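Local coordinates for branched-chain-amino-acid aminotransferase (Deinococcus radiodurans, PDB 3UYY), which probably catalyses pyridoxal-phosphate-dependent transfer of the amino group between leucine, valine or isoleucine and 2-oxoglutarate, as other branched-chain aminotransferases do, at residues R39-W44 with E162-V167; I60-G65 with I149-N154; D291-F296 with D319-Y324. One frame throughout, in Å; residues are numbered along the deposited sequence.

Contacts 1 and 2 share one part of the fold. Contact 1 pairs two neighbouring strands of the seven-stranded antiparallel sheet. Contact 2 brings the end of the next strand, 141-151, against strand 59-63 at the dimer interface. Probable backbone hydrogen bonds join them, E162 O to V151 N at 2.9 Å and a second between I164 N and I149 O. Contact 3 lies across the chain's centre, its own centre about 45 Å from that of contact 1. Contacts 1 and 2 are mostly buried. Contact 1 rests on a backbone ladder plus aromatic packing, contact 2 on small apolar contacts and a bridging water. Contact 3 is buried at L293, F296 and F323, exposed at G294, and relies on ring packing.

Contact 1 of 3, residues R39-W44 with E162-V167; sequences RYLAHW and EFIFSV
Strands 39-44 and 162-167 run antiparallel, 4.6 Å apart at their axes, with Y40, A42 and W44 in hydrogen-bonded pairs with V167, F165 and F163. They are neighbours in the seven-stranded antiparallel sheet, between strands 48-55 and 141-151. The A42 N to F165 O bond is short, 2.8 Å, but bent, 142° at the hydrogen; only the bond from F163 N to W44 O is weak. The face bearing Y40, A42, W44, F163, F165 and V167 looks toward helix 115-129, M110 and P111. There F163 turns its edge to the face of the W44 six-membered ring, offset edge-to-face with planes at 78°, F163 CD1 being 3.7 Å from W44 CE3. Y40 and F165 meet more obliquely, Y40 CE2 being 3.5 Å from F165 CD2. On the other face, L41 CD1 touches I164 CG2 at 3.5 Å. R39 turns its guanidinium away, to the carbonyls of T36 and E56 and to E64 of the second subunit. S166 OG stands anti to its own N (chi1 -173°), which turns it to Y40 O. Y40 O accepts from V167 N, above the carbonyl plane, and S166 OG adds a second bond at 2.8 Å, nearly along the C=O axis.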
loop_
_atom_site.group_PDB
_atom_site.type_symbol
_atom_site.label_atom_id
_atom_site.label_comp_id
_atom_site.label_asym_id
_atom_site.label_seq_id
_atom_site.Cartn_x
_atom_site.Cartn_y
_atom_site.Cartn_z
ATOM N N ARG B 39 21.341 -7.593 -12.522
ATOM C CA ARG B 39 20.195 -6.686 -12.449
ATOM C C ARG B 39 20.695 -5.270 -12.712
ATOM O O ARG B 39 21.881 -4.971 -12.521
ATOM C CB ARG B 39 19.579 -6.658 -11.058
ATOM C CG ARG B 39 19.191 -7.969 -10.501
ATOM C CD ARG B 39 19.794 -8.108 -9.134
ATOM N NE ARG B 39 20.809 -9.143 -9.142
ATOM C CZ ARG B 39 20.580 -10.421 -9.428
ATOM N NH1 ARG B 39 19.361 -10.831 -9.732
ATOM N NH2 ARG B 39 21.585 -11.292 -9.392
ATOM N N TYR B 40 19.781 -4.397 -13.118
ATOM C CA TYR B 40 20.112 -3.007 -13.376
ATOM C C TYR B 40 19.738 -2.265 -12.099
ATOM O O TYR B 40 18.777 -2.640 -11.413
ATOM C CB TYR B 40 19.290 -2.479 -14.548
ATOM C CG TYR B 40 19.462 -1.004 -14.848
ATOM C CD1 TYR B 40 20.436 -0.561 -15.739
ATOM C CD2 TYR B 40 18.600 -0.058 -14.291
ATOM C CE1 TYR B 40 20.541 0.778 -16.075
ATOM C CE2 TYR B 40 18.695 1.279 -14.623
ATOM C CZ TYR B 40 19.662 1.694 -15.516
ATOM O OH TYR B 40 19.733 3.022 -15.879
ATOM N N LEU B 41 20.489 -1.215 -11.788
ATOM C CA LEU B 41 20.254 -0.431 -10.591
ATOM C C LEU B 41 20.613 1.025 -10.854
ATOM O O LEU B 41 21.687 1.333 -11.382
ATOM C CB LEU B 41 21.116 -0.966 -9.451
ATOM C CG LEU B 41 20.975 -0.273 -8.100
ATOM C CD1 LEU B 41 19.586 -0.518 -7.536
ATOM C CD2 LEU B 41 22.025 -0.816 -7.155
ATOM N N ALA B 42 19.711 1.919 -10.483
ATOM C CA ALA B 42 19.941 3.335 -10.665
ATOM C C ALA B 42 19.505 4.056 -9.398
ATOM O O ALA B 42 18.558 3.640 -8.726
ATOM C CB ALA B 42 19.162 3.845 -11.866
ATOM N N HIS B 43 20.208 5.133 -9.073
ATOM C CA HIS B 43 19.910 5.919 -7.886
ATOM C C HIS B 43 19.476 7.309 -8.306
ATOM O O HIS B 43 19.968 7.846 -9.302
ATOM C CB HIS B 43 21.156 6.034 -7.006
ATOM C CG HIS B 43 21.713 4.716 -6.566
ATOM N ND1 HIS B 43 21.171 3.985 -5.529
ATOM C CD2 HIS B 43 22.742 3.978 -7.051
ATOM C CE1 HIS B 43 21.842 2.854 -5.395
ATOM N NE2 HIS B 43 22.800 2.824 -6.307
ATOM N N TRP B 44 18.542 7.883 -7.558
ATOM C CA TRP B 44 18.085 9.237 -7.832
ATOM C C TRP B 44 18.522 10.085 -6.644
ATOM O O TRP B 44 18.183 9.804 -5.492
ATOM C CB TRP B 44 16.569 9.300 -7.969
ATOM C CG TRP B 44 16.072 10.620 -8.495
ATOM C CD1 TRP B 44 15.835 10.946 -9.797
ATOM C CD2 TRP B 44 15.675 11.755 -7.721
ATOM N NE1 TRP B 44 15.299 12.210 -9.882
ATOM C CE2 TRP B 44 15.189 12.725 -8.620
ATOM C CE3 TRP B 44 15.676 12.044 -6.351
ATOM C CZ2 TRP B 44 14.702 13.966 -8.193
ATOM C CZ3 TRP B 44 15.194 13.279 -5.925
ATOM C CH2 TRP B 44 14.712 14.223 -6.846
ATOM N N GLU B 162 15.417 10.413 -1.701
ATOM C CA GLU B 162 16.101 9.665 -2.753
ATOM C C GLU B 162 15.242 8.503 -3.231
ATOM O O GLU B 162 14.212 8.186 -2.623
ATOM C CB GLU B 162 17.422 9.110 -2.243
ATOM C CG GLU B 162 18.384 10.151 -1.757
ATOM C CD GLU B 162 19.680 9.537 -1.297
ATOM O OE1 GLU B 162 20.514 9.185 -2.155
ATOM O OE2 GLU B 162 19.858 9.389 -0.074
ATOM N N PHE B 163 15.672 7.863 -4.315
ATOM C CA PHE B 163 14.938 6.730 -4.875
ATOM C C PHE B 163 15.868 5.744 -5.568
ATOM O O PHE B 163 17.014 6.058 -5.880
ATOM C CB PHE B 163 13.889 7.196 -5.901
ATOM C CG PHE B 163 12.891 8.177 -5.357
ATOM C CD1 PHE B 163 13.214 9.529 -5.242
ATOM C CD2 PHE B 163 11.643 7.745 -4.922
ATOM C CE1 PHE B 163 12.301 10.433 -4.696
ATOM C CE2 PHE B 163 10.727 8.636 -4.376
ATOM C CZ PHE B 163 11.051 9.979 -4.261
ATOM N N ILE B 164 15.347 4.550 -5.817
ATOM C CA ILE B 164 16.093 3.512 -6.500
ATOM C C ILE B 164 15.227 3.000 -7.646
ATOM O O ILE B 164 13.999 2.931 -7.532
ATOM C CB ILE B 164 16.422 2.328 -5.548
ATOM C CG1 ILE B 164 17.585 2.704 -4.621
ATOM C CG2 ILE B 164 16.752 1.072 -6.359
ATOM C CD1 ILE B 164 18.079 1.560 -3.738
ATOM N N PHE B 165 15.872 2.674 -8.758
ATOM C CA PHE B 165 15.188 2.127 -9.918
ATOM C C PHE B 165 15.948 0.854 -10.251
ATOM O O PHE B 165 17.152 0.886 -10.510
ATOM C CB PHE B 165 15.230 3.096 -11.102
ATOM C CG PHE B 165 14.757 2.490 -12.393
ATOM C CD1 PHE B 165 13.511 1.879 -12.475
ATOM C CD2 PHE B 165 15.569 2.507 -13.523
ATOM C CE1 PHE B 165 13.074 1.287 -13.664
ATOM C CE2 PHE B 165 15.145 1.920 -14.714
ATOM C CZ PHE B 165 13.885 1.305 -14.778
ATOM N N SER B 166 15.252 -0.273 -10.246
ATOM C CA SER B 166 15.920 -1.530 -10.511
ATOM C C SER B 166 15.134 -2.428 -11.444
ATOM O O SER B 166 13.907 -2.367 -11.516
ATOM C CB SER B 166 16.170 -2.257 -9.187
ATOM O OG SER B 166 16.957 -3.417 -9.367
ATOM N N VAL B 167 15.861 -3.266 -12.166
ATOM C CA VAL B 167 15.238 -4.199 -13.074
ATOM C C VAL B 167 15.939 -5.531 -12.970
ATOM O O VAL B 167 17.120 -5.635 -13.279
ATOM C CB VAL B 167 15.309 -3.717 -14.560
ATOM C CG1 VAL B 167 14.796 -4.813 -15.479
ATOM C CG2 VAL B 167 14.486 -2.438 -14.749
#

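Contact 2 of 3, residues I60-G65 with I149-N154; sequences IHLAEG and IGVGDN
L62 meets V151 where strand 59-63 passes the end of strand 141-151. The L62 side chain starts with CB, which lies 3.7 Å from V151 CG1. Its CG sits between the backbone N and the carbonyl carbon (chi1 38°), a crowded position that sends the chain across V151. One tip, CD2, then reaches the same methyl, V151 CG1, at 3.6 Å. CB and CD2 thus make the contact to V151. The two side chains cross at about a right angle. Beside them I60 CD1 and I149 CD1 make a looser apolar contact at 4.3 Å. A63 CB rests on the backbone beyond V151, 3.4 Å from D153 N. The backbones join here through water: one molecule accepts from A63 N at 2.9 Å and from G152 N at 3.1 Å. Past the strand, the CB of N154 packs on G65 O at 3.7 Å, while its ND2 bonds to G156 O. N154 also packs against Y71, a glutamate-binding residue. Helix 67-70 backs the contact, with L69 on L62 and A68 on I149. Strand 162-172 flanks V151 through E162, and I60 to A63 form an antiparallel ladder with a strand of the second subunit.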
loop_
_atom_site.group_PDB
_atom_site.type_symbol
_atom_site.label_atom_id
_atom_site.label_comp_id
_atom_site.label_asym_id
_atom_site.label_seq_id
_atom_site.Cartn_x
_atom_site.Cartn_y
_atom_site.Cartn_z
ATOM N N ILE B 60 18.805 -5.682 -1.871
ATOM C CA ILE B 60 18.706 -4.235 -1.840
ATOM C C ILE B 60 19.002 -3.705 -0.436
ATOM O O ILE B 60 18.686 -4.351 0.570
ATOM C CB ILE B 60 17.310 -3.766 -2.328
ATOM C CG1 ILE B 60 17.333 -3.707 -3.867
ATOM C CG2 ILE B 60 16.927 -2.426 -1.665
ATOM C CD1 ILE B 60 16.322 -2.783 -4.502
ATOM N N HIS B 61 19.608 -2.523 -0.366
ATOM C CA HIS B 61 19.977 -1.932 0.923
ATOM C C HIS B 61 19.429 -0.526 1.073
ATOM O O HIS B 61 19.828 0.372 0.335
ATOM C CB HIS B 61 21.499 -1.894 1.036
ATOM C CG HIS B 61 22.165 -3.148 0.556
ATOM N ND1 HIS B 61 22.240 -4.291 1.322
ATOM C CD2 HIS B 61 22.724 -3.456 -0.639
ATOM C CE1 HIS B 61 22.816 -5.250 0.619
ATOM N NE2 HIS B 61 23.119 -4.770 -0.575
ATOM N N LEU B 62 18.515 -0.334 2.020
ATOM C CA LEU B 62 17.944 0.988 2.233
ATOM C C LEU B 62 17.820 1.389 3.694
ATOM O O LEU B 62 17.943 0.559 4.593
ATOM C CB LEU B 62 16.581 1.124 1.543
ATOM C CG LEU B 62 15.576 -0.022 1.487
ATOM C CD1 LEU B 62 15.445 -0.695 2.816
ATOM C CD2 LEU B 62 14.240 0.531 1.043
ATOM N N ALA B 63 17.578 2.681 3.908
ATOM C CA ALA B 63 17.451 3.266 5.235
ATOM C C ALA B 63 16.334 2.631 6.053
ATOM O O ALA B 63 15.224 2.449 5.559
ATOM C CB ALA B 63 17.220 4.761 5.104
ATOM N N GLU B 64 16.622 2.314 7.311
ATOM C CA GLU B 64 15.635 1.688 8.176
ATOM C C GLU B 64 14.299 2.416 8.129
ATOM O O GLU B 64 13.262 1.804 8.324
ATOM C CB GLU B 64 16.150 1.609 9.624
ATOM C CG GLU B 64 16.049 2.894 10.455
ATOM C CD GLU B 64 16.854 2.819 11.768
ATOM O OE1 GLU B 64 16.711 1.821 12.507
ATOM O OE2 GLU B 64 17.623 3.758 12.062
ATOM N N GLY B 65 14.322 3.713 7.847
ATOM C CA GLY B 65 13.087 4.480 7.805
ATOM C C GLY B 65 12.617 4.893 6.421
ATOM O O GLY B 65 11.879 5.875 6.272
ATOM N N ILE B 149 11.592 2.540 -5.699
ATOM C CA ILE B 149 11.253 2.706 -4.298
ATOM C C ILE B 149 11.858 3.953 -3.644
ATOM O O ILE B 149 12.978 4.365 -3.960
ATOM C CB ILE B 149 11.622 1.430 -3.478
ATOM C CG1 ILE B 149 13.132 1.140 -3.517
ATOM C CG2 ILE B 149 10.816 0.240 -4.023
ATOM C CD1 ILE B 149 13.639 0.516 -4.786
ATOM N N GLY B 150 11.087 4.583 -2.764
ATOM C CA GLY B 150 11.580 5.758 -2.077
ATOM C C GLY B 150 12.508 5.311 -0.958
ATOM O O GLY B 150 12.140 4.451 -0.150
ATOM N N VAL B 151 13.707 5.885 -0.902
ATOM C CA VAL B 151 14.658 5.497 0.127
ATOM C C VAL B 151 15.301 6.708 0.796
ATOM O O VAL B 151 14.833 7.826 0.626
ATOM C CB VAL B 151 15.738 4.585 -0.474
ATOM C CG1 VAL B 151 15.080 3.345 -1.056
ATOM C CG2 VAL B 151 16.495 5.318 -1.570
ATOM N N GLY B 152 16.367 6.478 1.554
ATOM C CA GLY B 152 17.045 7.565 2.239
ATOM C C GLY B 152 16.413 7.862 3.588
ATOM O O GLY B 152 15.187 7.846 3.720
ATOM N N ASP B 153 17.251 8.138 4.585
ATOM C CA ASP B 153 16.784 8.431 5.941
ATOM C C ASP B 153 15.597 9.370 6.003
ATOM O O ASP B 153 15.661 10.516 5.551
ATOM C CB ASP B 153 17.917 9.006 6.793
ATOM C CG ASP B 153 18.857 7.939 7.294
ATOM O OD1 ASP B 153 18.355 6.908 7.784
ATOM O OD2 ASP B 153 20.088 8.127 7.210
ATOM N N ASN B 154 14.512 8.881 6.587
ATOM C CA ASN B 154 13.298 9.667 6.714
ATOM C C ASN B 154 12.520 9.236 7.949
ATOM O O ASN B 154 12.887 8.270 8.604
ATOM C CB ASN B 154 12.428 9.472 5.481
ATOM C CG ASN B 154 11.134 10.228 5.574
ATOM O OD1 ASN B 154 11.129 11.459 5.599
ATOM N ND2 ASN B 154 10.022 9.505 5.642
HETATM O O HOH W 1 18.640 4.422 1.802
#

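Contact 3 of 3, residues D291-F296 with D319-Y324; sequences DELGKF and DFHVFY
L293 packs into the corner made by two rings, those of H321 and F323. Its CB stands 3.9 Å from the centroid of the imidazole and only 1° off the ring normal, so it sits squarely over one face in a CH-pi contact. The same CB also touches F323 CE1 at 3.8 Å. L293 CG goes on to F323 CZ, 3.5 Å away, and the two side chains meet at a slant. The rings also touch each other: the imidazole of H321 lies over one face of F323 with the planes inclined by about 56°, neither stacked nor perpendicular. The three groups form a continuous cluster. H321 takes its place by extending its CG anti to the backbone N.

F323 starts differently, with CG beside its own N and anti to the carbonyl carbon (chi1 -56°). This brings the far end of the ring to L293 and F296. There its rim meets carbonyl oxygens as well as carbon. F296 O lies in the ring plane at the edge, 3.5 Å from F323 CD1. L293 O approaches obliquely, 3.4 Å from F323 CE1. F296 adds its CB, 4.0 Å from F323 CD1, while its own ring leads away to I288 and has K295 CB over one face.

The turn is closed within itself by the backbone bond from K295 N to E292 O. K295 NZ and E292 OE1 form a salt bridge at 3.0 Å, weak as a hydrogen bond, away from H321 and F323. I314 lies under both L293 and F323.

The arrangement is that of a 3-10 turn packed on a beta meander. The turn leads into strand 296-302, which pairs antiparallel with 309-316. That strand in turn pairs antiparallel with 319-321, the short strand carrying H321, in the mixed sheet of this aminotransferase.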
loop_
_atom_site.group_PDB
_atom_site.type_symbol
_atom_site.label_atom_id
_atom_site.label_comp_id
_atom_site.label_asym_id
_atom_site.label_seq_id
_atom_site.Cartn_x
_atom_site.Cartn_y
_atom_site.Cartn_z
ATOM N N ASP B 291 -24.893 -9.538 -11.663
ATOM C CA ASP B 291 -26.225 -10.133 -11.773
ATOM C C ASP B 291 -26.635 -10.404 -13.219
ATOM O O ASP B 291 -27.725 -10.927 -13.465
ATOM C CB ASP B 291 -27.291 -9.244 -11.112
ATOM C CG ASP B 291 -27.524 -7.945 -11.859
ATOM O OD1 ASP B 291 -27.507 -7.957 -13.108
ATOM O OD2 ASP B 291 -27.740 -6.908 -11.196
ATOM N N GLU B 292 -25.771 -10.046 -14.169
ATOM C CA GLU B 292 -26.072 -10.259 -15.586
ATOM C C GLU B 292 -25.019 -11.093 -16.314
ATOM O O GLU B 292 -24.779 -10.906 -17.505
ATOM C CB GLU B 292 -26.236 -8.914 -16.299
ATOM C CG GLU B 292 -24.934 -8.184 -16.572
ATOM C CD GLU B 292 -25.159 -6.770 -17.076
ATOM O OE1 GLU B 292 -24.159 -6.074 -17.388
ATOM O OE2 GLU B 292 -26.340 -6.358 -17.147
ATOM N N LEU B 293 -24.389 -12.016 -15.602
ATOM C CA LEU B 293 -23.372 -12.862 -16.210
ATOM C C LEU B 293 -23.976 -13.757 -17.289
ATOM O O LEU B 293 -23.252 -14.435 -18.028
ATOM C CB LEU B 293 -22.695 -13.719 -15.133
ATOM C CG LEU B 293 -21.392 -13.215 -14.501
ATOM C CD1 LEU B 293 -21.444 -11.728 -14.209
ATOM C CD2 LEU B 293 -21.145 -14.009 -13.232
ATOM N N GLY B 294 -25.305 -13.756 -17.375
ATOM C CA GLY B 294 -25.994 -14.577 -18.358
ATOM C C GLY B 294 -25.977 -13.962 -19.741
ATOM O O GLY B 294 -26.356 -14.593 -20.731
ATOM N N LYS B 295 -25.537 -12.715 -19.804
ATOM C CA LYS B 295 -25.449 -12.000 -21.069
ATOM C C LYS B 295 -24.183 -12.440 -21.829
ATOM O O LYS B 295 -23.985 -12.064 -22.983
ATOM C CB LYS B 295 -25.405 -10.490 -20.789
ATOM C CG LYS B 295 -25.378 -9.596 -22.016
ATOM C CD LYS B 295 -25.474 -8.121 -21.632
ATOM C CE LYS B 295 -24.261 -7.667 -20.836
ATOM N NZ LYS B 295 -24.365 -6.258 -20.349
ATOM N N PHE B 296 -23.353 -13.274 -21.200
ATOM C CA PHE B 296 -22.098 -13.692 -21.827
ATOM C C PHE B 296 -21.891 -15.187 -22.083
ATOM O O PHE B 296 -22.161 -16.023 -21.220
ATOM C CB PHE B 296 -20.919 -13.133 -21.006
ATOM C CG PHE B 296 -21.000 -11.654 -20.779
ATOM C CD1 PHE B 296 -21.502 -11.150 -19.585
ATOM C CD2 PHE B 296 -20.610 -10.766 -21.772
ATOM C CE1 PHE B 296 -21.619 -9.780 -19.375
ATOM C CE2 PHE B 296 -20.719 -9.390 -21.582
ATOM C CZ PHE B 296 -21.226 -8.893 -20.378
ATOM N N ASP B 319 -24.571 -18.675 -5.789
ATOM C CA ASP B 319 -24.680 -18.958 -7.208
ATOM C C ASP B 319 -23.317 -19.252 -7.831
ATOM O O ASP B 319 -22.357 -18.505 -7.635
ATOM C CB ASP B 319 -25.312 -17.762 -7.921
ATOM C CG ASP B 319 -25.498 -17.995 -9.408
ATOM O OD1 ASP B 319 -25.874 -17.036 -10.108
ATOM O OD2 ASP B 319 -25.280 -19.131 -9.880
ATOM N N PHE B 320 -23.236 -20.356 -8.564
ATOM C CA PHE B 320 -22.014 -20.717 -9.269
ATOM C C PHE B 320 -22.407 -20.677 -10.732
ATOM O O PHE B 320 -23.092 -21.571 -11.224
ATOM C CB PHE B 320 -21.541 -22.123 -8.917
ATOM C CG PHE B 320 -20.265 -22.518 -9.610
ATOM C CD1 PHE B 320 -20.188 -23.692 -10.342
ATOM C CD2 PHE B 320 -19.129 -21.718 -9.518
ATOM C CE1 PHE B 320 -18.996 -24.071 -10.974
ATOM C CE2 PHE B 320 -17.926 -22.087 -10.148
ATOM C CZ PHE B 320 -17.861 -23.264 -10.874
ATOM N N HIS B 321 -21.979 -19.626 -11.417
ATOM C CA HIS B 321 -22.308 -19.449 -12.820
ATOM C C HIS B 321 -21.204 -19.919 -13.770
ATOM O O HIS B 321 -20.054 -19.490 -13.665
ATOM C CB HIS B 321 -22.621 -17.979 -13.065
ATOM C CG HIS B 321 -23.203 -17.709 -14.412
ATOM N ND1 HIS B 321 -22.464 -17.799 -15.571
ATOM C CD2 HIS B 321 -24.460 -17.379 -14.788
ATOM C CE1 HIS B 321 -23.242 -17.533 -16.604
ATOM N NE2 HIS B 321 -24.458 -17.275 -16.157
ATOM N N VAL B 322 -21.545 -20.803 -14.698
ATOM C CA VAL B 322 -20.551 -21.298 -15.640
ATOM C C VAL B 322 -20.877 -20.852 -17.062
ATOM O O VAL B 322 -21.801 -21.359 -17.686
ATOM C CB VAL B 322 -20.458 -22.836 -15.595
ATOM C CG1 VAL B 322 -19.454 -23.326 -16.625
ATOM C CG2 VAL B 322 -20.039 -23.287 -14.209
ATOM N N PHE B 323 -20.104 -19.903 -17.571
ATOM C CA PHE B 323 -20.316 -19.374 -18.912
ATOM C C PHE B 323 -20.291 -20.390 -20.062
ATOM O O PHE B 323 -21.161 -20.374 -20.927
ATOM C CB PHE B 323 -19.267 -18.305 -19.219
ATOM C CG PHE B 323 -19.227 -17.186 -18.224
ATOM C CD1 PHE B 323 -20.035 -16.066 -18.383
ATOM C CD2 PHE B 323 -18.363 -17.245 -17.127
ATOM C CE1 PHE B 323 -19.984 -15.013 -17.461
ATOM C CE2 PHE B 323 -18.304 -16.205 -16.202
ATOM C CZ PHE B 323 -19.116 -15.082 -16.369
ATOM N N TYR B 324 -19.292 -21.262 -20.075
ATOM C CA TYR B 324 -19.143 -22.201 -21.171
ATOM C C TYR B 324 -18.798 -23.599 -20.719
ATOM O O TYR B 324 -19.518 -24.561 -21.003
ATOM C CB TYR B 324 -18.029 -21.705 -22.096
ATOM C CG TYR B 324 -17.765 -22.589 -23.290
ATOM C CD1 TYR B 324 -18.620 -22.564 -24.389
ATOM C CD2 TYR B 324 -16.658 -23.429 -23.333
ATOM C CE1 TYR B 324 -18.381 -23.345 -25.502
ATOM C CE2 TYR B 324 -16.407 -24.221 -24.451
ATOM C CZ TYR B 324 -17.278 -24.169 -25.534
ATOM O OH TYR B 324 -17.056 -24.920 -26.669
#